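Long-range contacts in dioxygenase (Pseudomonas brassicacearum, PDB 5V2D), which probably cleaves the central double bond of lignin-derived stilbenes with molecular oxygen at a histidine-bound iron, giving two aromatic aldehydes: residues A[34-39]-A[489-494]; A[65-70]-A[78-83]; A[277-282]-A[348-353]. All blocks are in the same frame, centred on the assembly; numbering follows the deposited sequence.

Contact 1. Residues A[34-39]-A[489-494]; sequences ALYKPS and RMRMSL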
ATOM      1  N   ALA A  34     -10.655  17.145  -1.345  1.00 28.49           N
ATOM      2  CA  ALA A  34     -10.837  16.426  -0.090  1.00 30.55           C
ATOM      3  C   ALA A  34      -9.819  15.320   0.090  1.00 28.88           C
ATOM      4  O   ALA A  34      -9.351  15.087   1.195  1.00 29.45           O
ATOM      5  CB  ALA A  34     -12.228  15.825  -0.042  1.00 32.88           C
ATOM      6  N   LEU A  35      -9.449  14.660  -0.961  1.00 25.83           N
ATOM      7  CA  LEU A  35      -8.504  13.545  -0.835  1.00 25.70           C
ATOM      8  C   LEU A  35      -7.033  14.049  -0.547  1.00 24.72           C
ATOM      9  O   LEU A  35      -6.348  13.412   0.247  1.00 25.60           O
ATOM     10  CB  LEU A  35      -8.497  12.715  -2.080  1.00 28.37           C
ATOM     11  CG  LEU A  35      -9.363  11.452  -1.989  1.00 31.73           C
ATOM     12  CD1 LEU A  35     -10.673  11.614  -1.355  1.00 30.57           C
ATOM     13  CD2 LEU A  35      -9.389  10.627  -3.226  1.00 31.93           C
ATOM     14  N   TYR A  36      -6.592  15.094  -1.219  1.00 22.61           N
ATOM     15  CA  TYR A  36      -5.160  15.421  -1.237  1.00 25.51           C
ATOM     16  C   TYR A  36      -4.738  16.727  -0.610  1.00 26.98           C
ATOM     17  O   TYR A  36      -3.552  16.986  -0.455  1.00 25.23           O
ATOM     18  CB  TYR A  36      -4.559  15.248  -2.667  1.00 24.27           C
ATOM     19  CG  TYR A  36      -4.749  13.829  -3.157  1.00 25.35           C
ATOM     20  CD1 TYR A  36      -4.046  12.755  -2.563  1.00 24.73           C
ATOM     21  CD2 TYR A  36      -5.656  13.520  -4.176  1.00 26.65           C
ATOM     22  CE1 TYR A  36      -4.241  11.471  -2.941  1.00 24.95           C
ATOM     23  CE2 TYR A  36      -5.841  12.191  -4.577  1.00 27.45           C
ATOM     24  CZ  TYR A  36      -5.171  11.178  -3.923  1.00 26.79           C
ATOM     25  OH  TYR A  36      -5.338   9.878  -4.280  1.00 27.29           O
ATOM     26  N   LYS A  37      -5.682  17.533  -0.141  1.00 25.58           N
ATOM     27  CA  LYS A  37      -5.295  18.664   0.582  1.00 28.60           C
ATOM     28  C   LYS A  37      -4.528  18.203   1.836  1.00 27.88           C
ATOM     29  O   LYS A  37      -4.901  17.230   2.487  1.00 25.80           O
ATOM     30  CB  LYS A  37      -6.505  19.484   0.964  1.00 32.15           C
ATOM     31  CG  LYS A  37      -6.264  20.752   1.689  1.00 42.40           C
ATOM     32  CD  LYS A  37      -7.632  21.426   2.062  1.00 50.79           C
ATOM     33  CE  LYS A  37      -8.547  21.740   0.867  1.00 55.66           C
ATOM     34  NZ  LYS A  37      -9.913  22.071   1.394  1.00 56.35           N
ATOM     35  N   PRO A  38      -3.476  18.920   2.185  1.00 26.61           N
ATOM     36  CA  PRO A  38      -2.677  18.499   3.386  1.00 28.18           C
ATOM     37  C   PRO A  38      -3.519  18.583   4.631  1.00 26.21           C
ATOM     38  O   PRO A  38      -4.427  19.413   4.699  1.00 24.90           O
ATOM     39  CB  PRO A  38      -1.610  19.608   3.451  1.00 31.48           C
ATOM     40  CG  PRO A  38      -1.458  20.038   1.954  1.00 34.78           C
ATOM     41  CD  PRO A  38      -2.910  20.135   1.547  1.00 31.45           C
ATOM     42  N   SER A  39      -3.268  17.707   5.583  1.00 26.28           N
ATOM     43  CA  SER A  39      -3.987  17.746   6.888  1.00 25.82           C
ATOM     44  C   SER A  39      -3.012  18.161   7.975  1.00 23.98           C
ATOM     45  O   SER A  39      -3.124  19.240   8.537  1.00 23.61           O
ATOM     46  CB  SER A  39      -4.585  16.371   7.194  1.00 26.70           C
ATOM     47  OG  SER A  39      -4.966  16.239   8.521  1.00 25.61           O
ATOM     48  N   ARG A 489     -11.270  15.878   8.704  1.00 24.81           N
ATOM     49  CA  ARG A 489     -11.033  15.180   7.441  1.00 25.29           C
ATOM     50  C   ARG A 489      -9.721  14.342   7.454  1.00 25.49           C
ATOM     51  O   ARG A 489      -8.628  14.853   7.742  1.00 25.07           O
ATOM     52  CB  ARG A 489     -10.897  16.188   6.298  1.00 25.48           C
ATOM     53  CG  ARG A 489     -10.626  15.576   4.934  1.00 27.15           C
ATOM     54  CD  ARG A 489     -10.422  16.710   3.910  1.00 29.44           C
ATOM     55  NE  ARG A 489      -9.319  17.567   4.286  1.00 29.11           N
ATOM     56  CZ  ARG A 489      -8.052  17.367   3.936  1.00 29.78           C
ATOM     57  NH1 ARG A 489      -7.657  16.405   3.066  1.00 29.27           N
ATOM     58  NH2 ARG A 489      -7.150  18.265   4.416  1.00 28.73           N
ATOM     59  N   MET A 490      -9.864  13.096   7.094  1.00 24.79           N
ATOM     60  CA  MET A 490      -8.715  12.187   6.961  1.00 25.08           C
ATOM     61  C   MET A 490      -8.251  12.334   5.516  1.00 26.17           C
ATOM     62  O   MET A 490      -9.007  12.020   4.565  1.00 25.16           O
ATOM     63  CB  MET A 490      -9.167  10.738   7.197  1.00 26.32           C
ATOM     64  CG  MET A 490      -9.718  10.455   8.601  1.00 28.32           C
ATOM     65  SD  MET A 490      -8.550  10.531   9.965  1.00 28.61           S
ATOM     66  CE  MET A 490      -7.729   8.983   9.703  1.00 27.03           C
ATOM     67  N   ARG A 491      -6.977  12.659   5.354  1.00 22.78           N
ATOM     68  CA  ARG A 491      -6.373  12.658   3.999  1.00 24.31           C
ATOM     69  C   ARG A 491      -6.357  11.219   3.445  1.00 22.00           C
ATOM     70  O   ARG A 491      -6.327  10.244   4.171  1.00 21.69           O
ATOM     71  CB  ARG A 491      -4.949  13.203   4.084  1.00 24.85           C
ATOM     72  CG  ARG A 491      -4.337  13.563   2.777  1.00 25.42           C
ATOM     73  CD  ARG A 491      -3.017  14.344   3.026  1.00 24.30           C
ATOM     74  NE  ARG A 491      -2.593  14.990   1.764  1.00 24.51           N
ATOM     75  CZ  ARG A 491      -1.571  14.599   0.987  1.00 24.72           C
ATOM     76  NH1 ARG A 491      -1.332  15.282  -0.140  1.00 26.20           N
ATOM     77  NH2 ARG A 491      -0.780  13.541   1.275  1.00 23.31           N
ATOM     78  N   MET A 492      -6.322  11.115   2.147  1.00 22.87           N
ATOM     79  CA  MET A 492      -6.151   9.802   1.498  1.00 23.05           C
ATOM     80  C   MET A 492      -4.951   9.121   2.061  1.00 21.99           C
ATOM     81  O   MET A 492      -3.940   9.773   2.289  1.00 22.02           O
ATOM     82  CB  MET A 492      -6.108   9.955  -0.025  1.00 24.47           C
ATOM     83  CG  MET A 492      -5.966   8.681  -0.810  1.00 27.20           C
ATOM     84  SD  MET A 492      -7.411   7.632  -0.505  1.00 32.72           S
ATOM     85  CE  MET A 492      -7.064   6.213  -1.481  1.00 38.18           C
ATOM     86  N   SER A 493      -5.047   7.816   2.260  1.00 19.91           N
ATOM     87  CA  SER A 493      -4.047   7.006   2.882  1.00 20.09           C
ATOM     88  C   SER A 493      -3.482   6.006   1.891  1.00 20.58           C
ATOM     89  O   SER A 493      -3.951   5.843   0.720  1.00 22.82           O
ATOM     90  CB  SER A 493      -4.588   6.267   4.115  1.00 20.56           C
ATOM     91  OG  SER A 493      -5.264   7.192   5.016  1.00 22.67           O
ATOM     92  N   LEU A 494      -2.503   5.285   2.357  1.00 21.56           N
ATOM     93  CA  LEU A 494      -2.060   4.098   1.701  1.00 22.17           C
ATOM     94  C   LEU A 494      -2.527   2.882   2.508  1.00 23.41           C
ATOM     95  O   LEU A 494      -3.747   2.737   2.719  1.00 24.79           O
ATOM     96  CB  LEU A 494      -0.568   4.194   1.406  1.00 22.87           C
ATOM     97  CG  LEU A 494      -0.179   5.121   0.267  1.00 23.18           C
ATOM     98  CD1 LEU A 494       1.374   5.314   0.180  1.00 22.45           C
ATOM     99  CD2 LEU A 494      -0.753   4.711  -1.069  1.00 24.64           C
TER
HETATM  100  O   HOH W   1      -7.582  17.232   8.086  1.00 30.45           O

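Contact 2. Residues A[65-70]-A[78-83]; sequences VAPDPQ and DIFFNG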
ATOM      1  N   VAL A  65      -1.585   4.024   7.509  1.00 20.95           N
ATOM      2  CA  VAL A  65      -0.631   5.125   7.327  1.00 19.95           C
ATOM      3  C   VAL A  65      -1.003   5.910   6.079  1.00 20.42           C
ATOM      4  O   VAL A  65      -1.370   5.327   5.029  1.00 20.79           O
ATOM      5  CB  VAL A  65       0.815   4.630   7.309  1.00 20.73           C
ATOM      6  CG1 VAL A  65       1.089   3.640   6.165  1.00 20.50           C
ATOM      7  CG2 VAL A  65       1.817   5.759   7.290  1.00 20.96           C
ATOM      8  N   ALA A  66      -0.926   7.223   6.210  1.00 20.38           N
ATOM      9  CA  ALA A  66      -1.109   8.140   5.133  1.00 19.76           C
ATOM     10  C   ALA A  66       0.135   9.018   4.907  1.00 21.23           C
ATOM     11  O   ALA A  66       0.595   9.638   5.820  1.00 20.84           O
ATOM     12  CB  ALA A  66      -2.272   9.044   5.410  1.00 19.52           C
ATOM     13  N   PRO A  67       0.510   9.190   3.656  1.00 21.54           N
ATOM     14  CA  PRO A  67       1.394  10.302   3.344  1.00 21.05           C
ATOM     15  C   PRO A  67       0.707  11.609   3.679  1.00 20.94           C
ATOM     16  O   PRO A  67      -0.467  11.781   3.339  1.00 19.49           O
ATOM     17  CB  PRO A  67       1.626  10.164   1.832  1.00 21.82           C
ATOM     18  CG  PRO A  67       1.227   8.782   1.504  1.00 21.99           C
ATOM     19  CD  PRO A  67       0.126   8.424   2.454  1.00 23.44           C
ATOM     20  N   ASP A  68       1.379  12.488   4.398  1.00 20.36           N
ATOM     21  CA  ASP A  68       0.769  13.740   4.807  1.00 22.86           C
ATOM     22  C   ASP A  68       1.915  14.774   5.029  1.00 22.53           C
ATOM     23  O   ASP A  68       2.466  14.887   6.125  1.00 24.43           O
ATOM     24  CB  ASP A  68      -0.058  13.538   6.057  1.00 22.64           C
ATOM     25  CG  ASP A  68      -1.069  14.683   6.316  1.00 24.46           C
ATOM     26  OD1 ASP A  68      -1.852  14.522   7.274  1.00 25.33           O
ATOM     27  OD2 ASP A  68      -1.153  15.709   5.539  1.00 25.38           O
ATOM     28  N   PRO A  69       2.327  15.469   3.992  1.00 23.86           N
ATOM     29  CA  PRO A  69       3.624  16.246   4.070  1.00 23.58           C
ATOM     30  C   PRO A  69       3.609  17.293   5.089  1.00 24.79           C
ATOM     31  O   PRO A  69       2.700  18.094   5.153  1.00 22.55           O
ATOM     32  CB  PRO A  69       3.834  16.850   2.680  1.00 27.04           C
ATOM     33  CG  PRO A  69       2.603  16.550   1.962  1.00 29.16           C
ATOM     34  CD  PRO A  69       1.664  15.609   2.694  1.00 26.07           C
ATOM     35  N   GLN A  70       4.639  17.294   5.962  1.00 23.97           N
ATOM     36  CA  GLN A  70       4.715  18.235   7.028  1.00 23.40           C
ATOM     37  C   GLN A  70       4.884  19.642   6.481  1.00 23.94           C
ATOM     38  O   GLN A  70       4.333  20.588   7.057  1.00 24.34           O
ATOM     39  CB  GLN A  70       5.893  17.931   7.942  1.00 24.68           C
ATOM     40  CG  GLN A  70       6.152  18.935   9.059  1.00 24.17           C
ATOM     41  CD  GLN A  70       5.154  18.833  10.155  1.00 23.96           C
ATOM     42  OE1 GLN A  70       5.410  18.208  11.169  1.00 23.86           O
ATOM     43  NE2 GLN A  70       3.957  19.471   9.940  1.00 22.23           N
ATOM     44  N   ASP A  78       5.284  17.954  -6.027  1.00 28.87           N
ATOM     45  CA  ASP A  78       5.612  16.643  -5.508  1.00 28.42           C
ATOM     46  C   ASP A  78       4.519  15.668  -5.769  1.00 27.57           C
ATOM     47  O   ASP A  78       3.490  16.036  -6.324  1.00 28.73           O
ATOM     48  CB  ASP A  78       5.939  16.722  -4.013  1.00 28.45           C
ATOM     49  CG  ASP A  78       6.953  15.627  -3.537  1.00 30.37           C
ATOM     50  OD1 ASP A  78       7.437  14.711  -4.336  1.00 29.25           O
ATOM     51  OD2 ASP A  78       7.228  15.760  -2.283  1.00 31.65           O
ATOM     52  N   ILE A  79       4.746  14.407  -5.420  1.00 26.59           N
ATOM     53  CA  ILE A  79       3.781  13.341  -5.693  1.00 26.16           C
ATOM     54  C   ILE A  79       3.241  12.847  -4.361  1.00 27.58           C
ATOM     55  O   ILE A  79       3.899  13.029  -3.265  1.00 25.80           O
ATOM     56  CB  ILE A  79       4.353  12.234  -6.559  1.00 26.27           C
ATOM     57  CG1 ILE A  79       5.406  11.411  -5.798  1.00 26.16           C
ATOM     58  CG2 ILE A  79       4.881  12.848  -7.877  1.00 29.24           C
ATOM     59  CD1 ILE A  79       5.901  10.206  -6.520  1.00 26.46           C
ATOM     60  N   PHE A  80       2.051  12.257  -4.421  1.00 24.29           N
ATOM     61  CA  PHE A  80       1.382  11.803  -3.179  1.00 23.42           C
ATOM     62  C   PHE A  80       2.206  10.805  -2.422  1.00 21.27           C
ATOM     63  O   PHE A  80       2.290  10.873  -1.189  1.00 22.42           O
ATOM     64  CB  PHE A  80       0.023  11.173  -3.568  1.00 24.39           C
ATOM     65  CG  PHE A  80      -0.672  10.462  -2.437  1.00 22.33           C
ATOM     66  CD1 PHE A  80      -0.911   9.139  -2.526  1.00 22.90           C
ATOM     67  CD2 PHE A  80      -1.112  11.151  -1.370  1.00 22.68           C
ATOM     68  CE1 PHE A  80      -1.615   8.444  -1.522  1.00 22.95           C
ATOM     69  CE2 PHE A  80      -1.761  10.490  -0.329  1.00 23.88           C
ATOM     70  CZ  PHE A  80      -2.017   9.124  -0.433  1.00 23.80           C
ATOM     71  N   PHE A  81       2.898   9.919  -3.118  1.00 22.27           N
ATOM     72  CA  PHE A  81       3.700   8.870  -2.508  1.00 24.19           C
ATOM     73  C   PHE A  81       4.917   9.407  -1.707  1.00 23.34           C
ATOM     74  O   PHE A  81       5.632   8.624  -1.094  1.00 25.25           O
ATOM     75  CB  PHE A  81       4.216   7.866  -3.547  1.00 26.36           C
ATOM     76  CG  PHE A  81       3.181   7.059  -4.237  1.00 33.44           C
ATOM     77  CD1 PHE A  81       1.956   6.765  -3.700  1.00 36.32           C
ATOM     78  CD2 PHE A  81       3.547   6.358  -5.411  1.00 43.48           C
ATOM     79  CE1 PHE A  81       0.995   5.989  -4.381  1.00 36.63           C
ATOM     80  CE2 PHE A  81       2.638   5.514  -6.080  1.00 42.87           C
ATOM     81  CZ  PHE A  81       1.336   5.365  -5.579  1.00 42.31           C
ATOM     82  N   ASN A  82       5.168  10.703  -1.757  1.00 22.12           N
ATOM     83  CA  ASN A  82       6.369  11.260  -1.120  1.00 23.30           C
ATOM     84  C   ASN A  82       6.129  11.946   0.245  1.00 22.50           C
ATOM     85  O   ASN A  82       7.042  12.469   0.843  1.00 24.71           O
ATOM     86  CB  ASN A  82       7.056  12.234  -2.051  1.00 25.04           C
ATOM     87  CG  ASN A  82       8.579  12.289  -1.851  1.00 27.62           C
ATOM     88  OD1 ASN A  82       9.208  11.382  -1.176  1.00 26.31           O
ATOM     89  ND2 ASN A  82       9.182  13.289  -2.477  1.00 24.54           N
ATOM     90  N   GLY A  83       4.919  11.888   0.759  1.00 21.80           N
ATOM     91  CA  GLY A  83       4.573  12.649   1.956  1.00 20.86           C
ATOM     92  C   GLY A  83       4.998  11.909   3.236  1.00 21.43           C
ATOM     93  O   GLY A  83       4.965  10.675   3.276  1.00 22.39           O
TER

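Contact 3. Residues A[277-282]-A[348-353]; sequences QLFAVV and MRWTFD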
ATOM      1  N   GLN A 277       6.526  -7.931 -18.382  1.00 33.23           N
ATOM      2  CA  GLN A 277       6.286  -8.193 -16.966  1.00 33.53           C
ATOM      3  C   GLN A 277       7.112  -9.427 -16.655  1.00 34.70           C
ATOM      4  O   GLN A 277       7.123 -10.389 -17.429  1.00 36.83           O
ATOM      5  CB  GLN A 277       4.794  -8.405 -16.722  1.00 34.68           C
ATOM      6  CG  GLN A 277       3.985  -7.117 -16.774  1.00 34.45           C
ATOM      7  CD  GLN A 277       2.508  -7.391 -16.728  1.00 38.13           C
ATOM      8  OE1 GLN A 277       1.909  -7.399 -15.668  1.00 37.78           O
ATOM      9  NE2 GLN A 277       1.929  -7.700 -17.858  1.00 39.31           N
ATOM     10  N   LEU A 278       7.856  -9.397 -15.579  1.00 33.80           N
ATOM     11  CA  LEU A 278       8.718 -10.536 -15.233  1.00 35.52           C
ATOM     12  C   LEU A 278       8.336 -11.014 -13.808  1.00 35.22           C
ATOM     13  O   LEU A 278       7.957 -10.212 -12.956  1.00 34.93           O
ATOM     14  CB  LEU A 278      10.121 -10.038 -15.326  1.00 38.16           C
ATOM     15  CG  LEU A 278      11.261 -10.954 -15.511  1.00 44.56           C
ATOM     16  CD1 LEU A 278      11.134 -11.887 -16.701  1.00 46.40           C
ATOM     17  CD2 LEU A 278      12.565 -10.165 -15.612  1.00 45.91           C
ATOM     18  N   PHE A 279       8.439 -12.316 -13.560  1.00 32.90           N
ATOM     19  CA  PHE A 279       8.164 -12.902 -12.250  1.00 30.81           C
ATOM     20  C   PHE A 279       9.280 -13.870 -11.885  1.00 32.19           C
ATOM     21  O   PHE A 279       9.588 -14.793 -12.695  1.00 31.10           O
ATOM     22  CB  PHE A 279       6.850 -13.667 -12.300  1.00 30.55           C
ATOM     23  CG  PHE A 279       5.674 -12.813 -12.694  1.00 31.83           C
ATOM     24  CD1 PHE A 279       5.356 -12.590 -14.037  1.00 31.40           C
ATOM     25  CD2 PHE A 279       4.907 -12.195 -11.711  1.00 31.83           C
ATOM     26  CE1 PHE A 279       4.295 -11.829 -14.407  1.00 30.08           C
ATOM     27  CE2 PHE A 279       3.811 -11.432 -12.062  1.00 31.49           C
ATOM     28  CZ  PHE A 279       3.482 -11.255 -13.394  1.00 30.16           C
ATOM     29  N   ALA A 280       9.865 -13.701 -10.707  1.00 29.81           N
ATOM     30  CA  ALA A 280      10.765 -14.695 -10.141  1.00 29.08           C
ATOM     31  C   ALA A 280       9.997 -15.573  -9.161  1.00 30.13           C
ATOM     32  O   ALA A 280       9.312 -15.079  -8.289  1.00 28.54           O
ATOM     33  CB  ALA A 280      11.889 -14.009  -9.420  1.00 29.92           C
ATOM     34  N   VAL A 281      10.095 -16.886  -9.295  1.00 30.52           N
ATOM     35  CA  VAL A 281       9.377 -17.818  -8.446  1.00 28.57           C
ATOM     36  C   VAL A 281      10.413 -18.719  -7.824  1.00 29.51           C
ATOM     37  O   VAL A 281      11.274 -19.248  -8.524  1.00 29.75           O
ATOM     38  CB  VAL A 281       8.412 -18.681  -9.271  1.00 28.99           C
ATOM     39  CG1 VAL A 281       7.736 -19.691  -8.384  1.00 31.24           C
ATOM     40  CG2 VAL A 281       7.415 -17.873 -10.056  1.00 29.51           C
ATOM     41  N   VAL A 282      10.437 -18.770  -6.510  1.00 30.52           N
ATOM     42  CA  VAL A 282      11.435 -19.513  -5.819  1.00 30.61           C
ATOM     43  C   VAL A 282      10.852 -20.267  -4.640  1.00 29.57           C
ATOM     44  O   VAL A 282       9.956 -19.752  -3.975  1.00 30.30           O
ATOM     45  CB  VAL A 282      12.575 -18.570  -5.382  1.00 32.28           C
ATOM     46  CG1 VAL A 282      12.153 -17.516  -4.374  1.00 35.43           C
ATOM     47  CG2 VAL A 282      13.720 -19.386  -4.837  1.00 34.85           C
ATOM     48  N   MET A 348      -6.913 -10.282 -12.084  1.00 29.79           N
ATOM     49  CA  MET A 348      -6.441 -11.433 -12.846  1.00 31.77           C
ATOM     50  C   MET A 348      -5.781 -12.489 -12.010  1.00 31.50           C
ATOM     51  O   MET A 348      -5.295 -12.231 -10.898  1.00 29.83           O
ATOM     52  CB  MET A 348      -5.430 -10.955 -13.892  1.00 34.87           C
ATOM     53  CG  MET A 348      -5.951  -9.799 -14.667  1.00 39.25           C
ATOM     54  SD  MET A 348      -5.690  -9.675 -16.405  1.00 49.05           S
ATOM     55  CE  MET A 348      -6.729 -10.946 -16.853  1.00 43.13           C
ATOM     56  N   ARG A 349      -5.751 -13.708 -12.553  1.00 30.84           N
ATOM     57  CA  ARG A 349      -5.044 -14.814 -11.945  1.00 30.74           C
ATOM     58  C   ARG A 349      -3.892 -15.155 -12.872  1.00 30.47           C
ATOM     59  O   ARG A 349      -4.109 -15.452 -14.057  1.00 32.02           O
ATOM     60  CB  ARG A 349      -5.899 -16.033 -11.768  1.00 33.74           C
ATOM     61  CG  ARG A 349      -5.126 -17.262 -11.265  1.00 33.65           C
ATOM     62  CD  ARG A 349      -6.056 -18.347 -10.696  1.00 37.00           C
ATOM     63  NE  ARG A 349      -6.589 -17.882  -9.411  1.00 38.97           N
ATOM     64  CZ  ARG A 349      -7.443 -18.524  -8.642  1.00 40.99           C
ATOM     65  NH1 ARG A 349      -7.823 -19.777  -9.002  1.00 38.59           N
ATOM     66  NH2 ARG A 349      -7.818 -17.977  -7.483  1.00 36.28           N
ATOM     67  N   TRP A 350      -2.689 -15.163 -12.322  1.00 27.91           N
ATOM     68  CA  TRP A 350      -1.517 -15.715 -13.011  1.00 28.71           C
ATOM     69  C   TRP A 350      -1.292 -17.149 -12.522  1.00 30.76           C
ATOM     70  O   TRP A 350      -1.433 -17.439 -11.330  1.00 29.65           O
ATOM     71  CB  TRP A 350      -0.286 -14.919 -12.638  1.00 29.28           C
ATOM     72  CG  TRP A 350      -0.318 -13.503 -12.995  1.00 30.24           C
ATOM     73  CD1 TRP A 350      -0.682 -12.501 -12.192  1.00 29.88           C
ATOM     74  CD2 TRP A 350       0.192 -12.910 -14.186  1.00 29.30           C
ATOM     75  NE1 TRP A 350      -0.508 -11.292 -12.835  1.00 31.34           N
ATOM     76  CE2 TRP A 350       0.066 -11.519 -14.046  1.00 29.40           C
ATOM     77  CE3 TRP A 350       0.726 -13.419 -15.378  1.00 33.48           C
ATOM     78  CZ2 TRP A 350       0.402 -10.628 -15.043  1.00 30.48           C
ATOM     79  CZ3 TRP A 350       1.053 -12.507 -16.389  1.00 31.74           C
ATOM     80  CH2 TRP A 350       0.911 -11.154 -16.212  1.00 31.67           C
ATOM     81  N   THR A 351      -0.882 -18.041 -13.430  1.00 31.46           N
ATOM     82  CA  THR A 351      -0.595 -19.418 -13.117  1.00 31.69           C
ATOM     83  C   THR A 351       0.860 -19.699 -13.595  1.00 34.48           C
ATOM     84  O   THR A 351       1.179 -19.471 -14.799  1.00 35.80           O
ATOM     85  CB  THR A 351      -1.552 -20.302 -13.913  1.00 35.31           C
ATOM     86  OG1 THR A 351      -2.904 -20.028 -13.473  1.00 38.07           O
ATOM     87  CG2 THR A 351      -1.249 -21.810 -13.639  1.00 36.72           C
ATOM     88  N   PHE A 352       1.741 -20.043 -12.667  1.00 31.39           N
ATOM     89  CA  PHE A 352       3.153 -20.281 -12.954  1.00 34.19           C
ATOM     90  C   PHE A 352       3.336 -21.810 -12.748  1.00 36.09           C
ATOM     91  O   PHE A 352       3.346 -22.301 -11.625  1.00 36.22           O
ATOM     92  CB  PHE A 352       4.082 -19.491 -12.022  1.00 31.98           C
ATOM     93  CG  PHE A 352       3.852 -18.015 -12.075  1.00 30.65           C
ATOM     94  CD1 PHE A 352       3.079 -17.395 -11.097  1.00 31.82           C
ATOM     95  CD2 PHE A 352       4.241 -17.266 -13.147  1.00 31.11           C
ATOM     96  CE1 PHE A 352       2.877 -16.033 -11.119  1.00 32.67           C
ATOM     97  CE2 PHE A 352       4.018 -15.908 -13.191  1.00 33.63           C
ATOM     98  CZ  PHE A 352       3.312 -15.283 -12.170  1.00 29.80           C
ATOM     99  N   ASP A 353       3.442 -22.513 -13.864  1.00 36.06           N
ATOM    100  CA  ASP A 353       3.545 -23.969 -13.863  1.00 37.07           C
ATOM    101  C   ASP A 353       5.006 -24.295 -13.889  1.00 37.46           C
ATOM    102  O   ASP A 353       5.671 -24.110 -14.966  1.00 35.93           O
ATOM    103  CB  ASP A 353       2.833 -24.566 -15.067  1.00 39.13           C
ATOM    104  CG  ASP A 353       2.812 -26.129 -15.033  1.00 41.88           C
ATOM    105  OD1 ASP A 353       3.515 -26.776 -14.189  1.00 37.76           O
ATOM    106  OD2 ASP A 353       1.943 -26.667 -15.754  1.00 46.25           O
TER

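Contact 1. Residues A[34-39]-A[489-494]
Arg489 and Arg491 bond to the carbonyls at the C-terminal end of the short helix 33-36 and in the loop after it, in the region where the two ends of the chain come together to close the seven-bladed beta-propeller. A helix leaves its last carbonyls without backbone donors, and long chains carrying several N-H groups are well suited to supply them. In Arg489 the side chain leaves CB with CG anti to the backbone N (chi1 179°) and runs straight to CD, which passes 3.3 Å from Ala34 O; a turn at chi3 (59°) then swings the guanidinium over the residues that follow the helix. NH1 bonds to Ala34 O at 2.8 Å, coming from above that carbonyl's plane, and also to Lys37 O. NH2 joins it on Lys37 O, so two nitrogens grip one oxygen from the same face, and it bonds to Pro38 O at 3.0 Å almost exactly in the guanidinium plane. The aliphatic start of Lys37 lies over one face of the group, while its amine forms a salt bridge with Glu464. Arg491, extended to NE, places NH1 2.8 Å from Tyr36 O, and its NH2 goes to Pro67 O. Both positive groups probably gain from facing several carbonyl oxygens. Next to Arg491 the backbone adds a nearly straight bond, Met492 N to Leu35 O at 3.0 Å, and Met492 CB rests 3.8 Å from Tyr36 CE1, flexible methylene against ring. At the outer end a water donates to Arg489 O at 2.6 Å and also hydrogen-bonds Ser39 OG.

Contact 2. Residues A[65-70]-A[78-83]
Pro67 and Phe80 meet with their side chains nearly at right angles, the proline ring riding over one face of the phenyl. They belong to the long connection between strands 60-67 and 85-93, antiparallel neighbours in one blade of the beta-propeller. Pro67 CG stands 4.0 Å from the centroid of the Phe80 ring and 21° off its normal, a CH-pi contact displaced toward the rim. CD of the same proline lies 3.7 Å from Phe80 CZ, so one side of the pyrrolidine follows the far end of the aromatic ring. Its CB instead sits 3.2 Å from Phe80 O, and the proline thus bridges the ring and the backbone of a single residue. Proline suits the place because its rigid ring offers a compact row of C-H groups to an aromatic face. Phe80 reaches it with CG anti to its own N (chi1 170°), which carries the ring out of the 3-10 turn 80-82 toward the end of the strand; there it also meets Tyr36 edge-to-face. Alanine at Phe80 would remove the face on which CG and CD of Pro67 rest, and would probably open a gap beneath the proline and leave Tyr36 without its aromatic partner. Further along, Gly83 lies against Pro67, Asp68 and Pro69; a beta carbon at this position would point at them and come too close to Asp68 N. Its carbonyl oxygen receives a C-H...O contact from Pro67 CA, at 3.6 Å. The turn is braced at its start by Asp78, whose OD1 accepts a hydrogen bond from Asn82 ND2 at 2.9 Å through its syn lone pair.

Contact 3. Residues A[277-282]-A[348-353]
An aromatic cluster of Phe279, Trp350 and Phe352 fills the space between two beta-sheets. Phe279 stands with CG anti to its carbonyl carbon (chi1 -59°) and drives its CZ corner onto the centre of the Trp350 ring system. The pair is edge-to-face, the phenyl and six-membered ring centroids 4.6 Å apart and planes at 55°, and Phe279 CZ comes within 3.5 Å of Trp350 CE2. The other end of the phenyl is covered by Phe352, whose CZ lies over one face, 3.5 Å from Phe279 CG. Strands 276-283 and 345-353 belong to successive four-stranded blades of the beta-propeller; the axes of the two short segments approach to 9.8 Å, their directions 52° apart, a separation that large flat side chains can span. Because strand residues alternate, Gln277, Phe279 and Val281 all point across, as do Trp350 and Phe352. The branched Val281 sets CG2 over the face of Phe352, 4.1 Å from Phe352 CG. At the opposite end of the cluster the amide of Gln277 sits at the edge of Trp350, where Gln277 OE1 approaches Trp350 CZ2 to 3.6 Å; NE2 is held by Pro297 O, whereas OE1 is buried without a hydrogen-bonding partner.

Overall arrangement
Contacts 1 and 2 form one continuous patch, their centres about 9 Å apart. Arg491 CD lies 3.4 Å from Asp68 OD2, Leu494 N lies 2.9 Å from Val65 O, and Phe80 CZ packs 3.4 Å from Met492 O. Residues 489-494 lead directly into His495, which binds the iron with His188, His239 and His304; the side chains of Met492 and Phe80 are about 11 Å and 10 Å from the metal, too far to touch it. Contact 3 lies on the opposite side of the chain's centre, about 34 Å from contact 1 and about 31 Å from contact 2 between centres. Its second strand, 345-353, shares a blade with strand 301-311, which carries His304.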